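Monosaccharide-transporting ATPase (PDB 5DTE) probably serves as the periplasmic sugar-binding component of an ABC transporter, and holds D-allose, as its beta-pyranose, in its ligand pocket. Local coordinates at residues A234-G239 and Q261-N266; I280-K285 and Q290-V295. One frame throughout, in Å; residues are numbered along the deposited sequence.

Both contacts lie at the surface, their centres more than 20 Å from the centre of the chain and on opposite sides of it. Centre to centre they are 41 Å apart, with nearest atoms about 22 Å apart, and they share no element of secondary structure. Contact 1 belongs to the domain built on the parallel sheet that ends at strand 245-247; contact 2 belongs to the other, whose last strand is 295-297. The first joins a helix end to a loop 22 residues on by one charged pair, burying 83 Å². In the second a helix meets the chain that follows it, and a backbone bond is combined with largely apolar packing, 330 Å² being buried in all.

Contact 1: A234-G239 and Q261-N266; sequences AVENAG and QGKMQN
The ammonium group of Lys-263 donates to the carboxylate of Glu-236, with NZ 2.8 Å from OE2, and the opposite charges make this hydrogen bond a salt bridge. OE2 accepts on its syn lone pair, the side facing the other oxygen. The grip is nevertheless one-sided, since Glu-236 OE1 stays 3.6 Å from NZ. Two long side chains are needed to span the gap, because the backbones come no closer than 9.0 Å, CA of Glu-236 to CA of Lys-263. The glutamate leaves its helix toward the loop and is extended beyond CG (chi2 -170°). Lys-263 meets it at about a right angle and keeps its chain straight until a final turn about CD-CE (chi4 -60°), which sets NZ beside the carboxylate. The aliphatic part of the lysine also passes near the acid, its CD 3.8 Å from Glu-236 OE2.

Each partner sits where a helix finishes. Helix 225-237 closes in a Schellman motif with Gly-239 as the C-prime residue at positive phi (64°): Leu-240 N to Val-235 O is the defining bond, and Gly-239 N to Glu-236 O the weak inner one at 3.4 Å. On the other side, Gly-262, also at positive phi, leaves helix 253-261 just before Lys-263. The pair thus joins the last turn of helix 225-237 to the loop after helix 253-261, outside the lobe built on the four-stranded parallel sheet ending at strand 245-247. Nearby, Met-264 packs against Ala-228, Ile-229 and Val-232, while Lys-263 itself rests on Tyr-258.

Contact 2: I280-K285 and Q290-V295; sequences IEHALK and QEIPSV
Gln-290 starts the return of the chain past helix 272-287: its backbone N gives a nearly straight hydrogen bond (171°) to Lys-285 O at 3.0 Å. Its side chain crosses that of Lys-285 at about a right angle, and Gln-290 OE1 lies 3.6 Å from Lys-285 CG. Past Glu-291, Ile-292 turns back toward the helix. With chi1 at 54°, CG2 stands anti to the carbonyl carbon and meets the helix, 3.8 Å from Lys-285 CB, while CD1 of the other branch comes near His-282 O. The same CG2 methyl lies over one face of the His-282 ring, shifted toward its CG-CD2 side, 4.1 Å from its centroid and 20° off the normal, a CH-pi contact. Pro-293 then meets the far end of that ring, with CG 3.8 Å from His-282 CE1. Strand 295-297 follows, at the edge of the six-stranded parallel sheet, so this is the helix-to-strand connection of an alpha/beta domain; His-282 and Ile-292 both also touch Ile-113 of strand 112-115. One backbone bond is joined by several apolar touches, which suggests that van der Waals packing carries much of the contact, with the lysine contributing its methylenes here.

Contact 1: A234-G239 and Q261-N266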
# COMPACT_ATOMS: atom_id res chain seq x y z
N ALA A 234 -15.22 12.37 -9.39
CA ALA A 234 -15.10 13.01 -10.68
C ALA A 234 -16.12 12.45 -11.67
O ALA A 234 -16.93 13.22 -12.21
CB ALA A 234 -13.70 12.83 -11.22
N VAL A 235 -16.13 11.14 -11.92
CA VAL A 235 -17.04 10.62 -12.94
C VAL A 235 -18.51 10.96 -12.59
O VAL A 235 -19.25 11.40 -13.46
CB VAL A 235 -16.84 9.10 -13.21
CG1 VAL A 235 -15.38 8.79 -13.45
CG2 VAL A 235 -17.39 8.23 -12.10
N GLU A 236 -18.91 10.84 -11.32
CA GLU A 236 -20.30 11.16 -10.93
C GLU A 236 -20.60 12.66 -11.02
O GLU A 236 -21.73 13.07 -11.31
CB GLU A 236 -20.59 10.65 -9.52
CG GLU A 236 -20.67 9.12 -9.42
CD GLU A 236 -21.19 8.63 -8.08
OE1 GLU A 236 -20.84 9.24 -7.04
OE2 GLU A 236 -21.94 7.63 -8.06
N ASN A 237 -19.58 13.48 -10.77
CA ASN A 237 -19.68 14.91 -11.01
C ASN A 237 -19.91 15.12 -12.49
O ASN A 237 -20.79 15.88 -12.90
CB ASN A 237 -18.42 15.65 -10.57
CG ASN A 237 -18.46 16.10 -9.11
OD1 ASN A 237 -19.34 15.72 -8.33
ND2 ASN A 237 -17.50 16.93 -8.74
N ALA A 238 -19.14 14.40 -13.28
CA ALA A 238 -19.13 14.58 -14.72
C ALA A 238 -20.33 13.93 -15.42
O ALA A 238 -20.36 13.80 -16.64
CB ALA A 238 -17.83 14.05 -15.28
N GLY A 239 -21.31 13.51 -14.63
CA GLY A 239 -22.48 12.81 -15.15
C GLY A 239 -22.14 11.47 -15.79
O GLY A 239 -22.91 10.97 -16.62
N GLN A 261 -22.04 -0.89 -3.53
CA GLN A 261 -23.05 -0.07 -4.20
C GLN A 261 -22.90 -0.08 -5.73
O GLN A 261 -23.83 0.29 -6.46
CB GLN A 261 -22.99 1.37 -3.70
CG GLN A 261 -22.92 1.53 -2.18
CD GLN A 261 -22.66 2.98 -1.78
OE1 GLN A 261 -22.01 3.25 -0.76
NE2 GLN A 261 -23.18 3.92 -2.57
N GLY A 262 -21.74 -0.52 -6.22
CA GLY A 262 -21.46 -0.53 -7.64
C GLY A 262 -20.69 0.70 -8.11
O GLY A 262 -20.30 0.78 -9.28
N LYS A 263 -20.48 1.66 -7.21
CA LYS A 263 -19.74 2.88 -7.54
C LYS A 263 -18.30 2.55 -7.97
O LYS A 263 -17.68 3.29 -8.74
CB LYS A 263 -19.72 3.84 -6.34
CG LYS A 263 -21.07 4.42 -5.93
CD LYS A 263 -20.90 5.65 -5.01
CE LYS A 263 -22.23 6.26 -4.57
NZ LYS A 263 -23.10 6.75 -5.70
N MET A 264 -17.78 1.42 -7.47
CA MET A 264 -16.48 0.89 -7.87
C MET A 264 -16.55 -0.52 -8.43
O MET A 264 -17.45 -1.29 -8.09
CB MET A 264 -15.50 0.89 -6.70
CG MET A 264 -14.90 2.24 -6.37
SD MET A 264 -13.37 1.90 -5.50
CE MET A 264 -13.38 3.26 -4.35
N GLN A 265 -15.60 -0.87 -9.28
CA GLN A 265 -15.53 -2.20 -9.85
C GLN A 265 -14.87 -3.16 -8.88
O GLN A 265 -15.42 -4.20 -8.53
CB GLN A 265 -14.76 -2.19 -11.16
CG GLN A 265 -14.35 -3.58 -11.60
CD GLN A 265 -15.55 -4.45 -11.92
OE1 GLN A 265 -16.60 -3.95 -12.36
NE2 GLN A 265 -15.41 -5.75 -11.68
N ASN A 266 -13.67 -2.79 -8.43
CA ASN A 266 -12.94 -3.58 -7.47
C ASN A 266 -11.92 -2.76 -6.71
O ASN A 266 -11.54 -1.67 -7.14
CB ASN A 266 -12.23 -4.73 -8.16
CG ASN A 266 -10.99 -4.28 -8.89
OD1 ASN A 266 -9.90 -4.21 -8.31
ND2 ASN A 266 -11.14 -3.96 -10.17

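Contact 2: I280-K285 and Q290-V295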
# COMPACT_ATOMS: atom_id res chain seq x y z
N ILE A 280 4.41 -8.16 13.91
CA ILE A 280 4.54 -8.32 15.36
C ILE A 280 4.86 -9.76 15.74
O ILE A 280 5.56 -10.01 16.73
CB ILE A 280 3.25 -7.89 16.08
CG1 ILE A 280 2.93 -6.43 15.78
CG2 ILE A 280 3.34 -8.15 17.59
CD1 ILE A 280 1.47 -6.08 15.95
N GLU A 281 4.35 -10.71 14.96
CA GLU A 281 4.63 -12.13 15.20
C GLU A 281 6.09 -12.43 14.85
O GLU A 281 6.74 -13.28 15.48
CB GLU A 281 3.67 -13.02 14.40
CG GLU A 281 2.46 -13.57 15.20
CD GLU A 281 2.77 -14.88 15.94
OE1 GLU A 281 3.86 -15.46 15.72
OE2 GLU A 281 1.91 -15.34 16.73
N HIS A 282 6.61 -11.69 13.86
CA HIS A 282 7.95 -11.89 13.34
C HIS A 282 9.00 -11.24 14.22
O HIS A 282 10.11 -11.74 14.35
CB HIS A 282 8.06 -11.33 11.92
CG HIS A 282 7.70 -12.31 10.85
ND1 HIS A 282 8.04 -12.12 9.52
CD2 HIS A 282 7.04 -13.49 10.91
CE1 HIS A 282 7.60 -13.15 8.82
NE2 HIS A 282 6.99 -13.99 9.63
N ALA A 283 8.64 -10.10 14.82
CA ALA A 283 9.52 -9.45 15.78
C ALA A 283 9.76 -10.38 16.97
O ALA A 283 10.91 -10.62 17.36
CB ALA A 283 8.93 -8.12 16.24
N LEU A 284 8.67 -10.92 17.51
CA LEU A 284 8.67 -11.78 18.69
C LEU A 284 9.52 -13.01 18.50
O LEU A 284 10.20 -13.45 19.44
CB LEU A 284 7.24 -12.22 19.03
CG LEU A 284 6.35 -11.09 19.55
CD1 LEU A 284 4.92 -11.55 19.69
CD2 LEU A 284 6.89 -10.55 20.86
N LYS A 285 9.48 -13.58 17.30
CA LYS A 285 10.29 -14.75 16.98
C LYS A 285 11.75 -14.36 17.05
O LYS A 285 12.54 -15.01 17.71
CB LYS A 285 9.95 -15.33 15.61
CG LYS A 285 8.76 -16.30 15.59
CD LYS A 285 8.58 -16.93 14.19
CE LYS A 285 7.20 -17.56 13.98
NZ LYS A 285 6.75 -17.30 12.57
N GLN A 290 14.51 -17.18 16.96
CA GLN A 290 14.04 -18.16 15.99
C GLN A 290 14.05 -17.57 14.57
O GLN A 290 13.91 -16.36 14.39
CB GLN A 290 12.62 -18.64 16.30
CG GLN A 290 12.29 -18.95 17.75
CD GLN A 290 10.79 -19.11 17.96
OE1 GLN A 290 10.09 -18.18 18.38
NE2 GLN A 290 10.28 -20.31 17.67
N GLU A 291 14.19 -18.44 13.58
CA GLU A 291 14.29 -17.97 12.21
C GLU A 291 12.95 -17.55 11.63
O GLU A 291 11.91 -18.17 11.88
CB GLU A 291 14.93 -19.03 11.33
CG GLU A 291 14.14 -20.32 11.23
CD GLU A 291 14.88 -21.37 10.41
OE1 GLU A 291 15.84 -21.00 9.69
OE2 GLU A 291 14.50 -22.56 10.47
N ILE A 292 12.97 -16.45 10.88
CA ILE A 292 11.84 -16.00 10.09
C ILE A 292 12.26 -15.95 8.62
O ILE A 292 13.46 -15.82 8.34
CB ILE A 292 11.33 -14.59 10.54
CG1 ILE A 292 12.48 -13.58 10.52
CG2 ILE A 292 10.64 -14.63 11.90
CD1 ILE A 292 12.07 -12.19 10.85
N PRO A 293 11.30 -16.06 7.68
CA PRO A 293 11.60 -15.83 6.26
C PRO A 293 12.12 -14.40 6.02
O PRO A 293 11.79 -13.50 6.80
CB PRO A 293 10.24 -16.04 5.58
CG PRO A 293 9.22 -15.79 6.67
CD PRO A 293 9.87 -16.35 7.89
N SER A 294 12.94 -14.19 4.98
CA SER A 294 13.39 -12.83 4.66
C SER A 294 12.28 -12.01 4.03
O SER A 294 12.28 -10.77 4.13
CB SER A 294 14.59 -12.85 3.72
OG SER A 294 15.79 -12.90 4.47
N VAL A 295 11.33 -12.70 3.39
CA VAL A 295 10.15 -12.07 2.79
C VAL A 295 8.88 -12.83 3.14
O VAL A 295 8.87 -14.05 3.15
CB VAL A 295 10.26 -12.00 1.26
CG1 VAL A 295 9.14 -11.12 0.68
CG2 VAL A 295 11.61 -11.48 0.85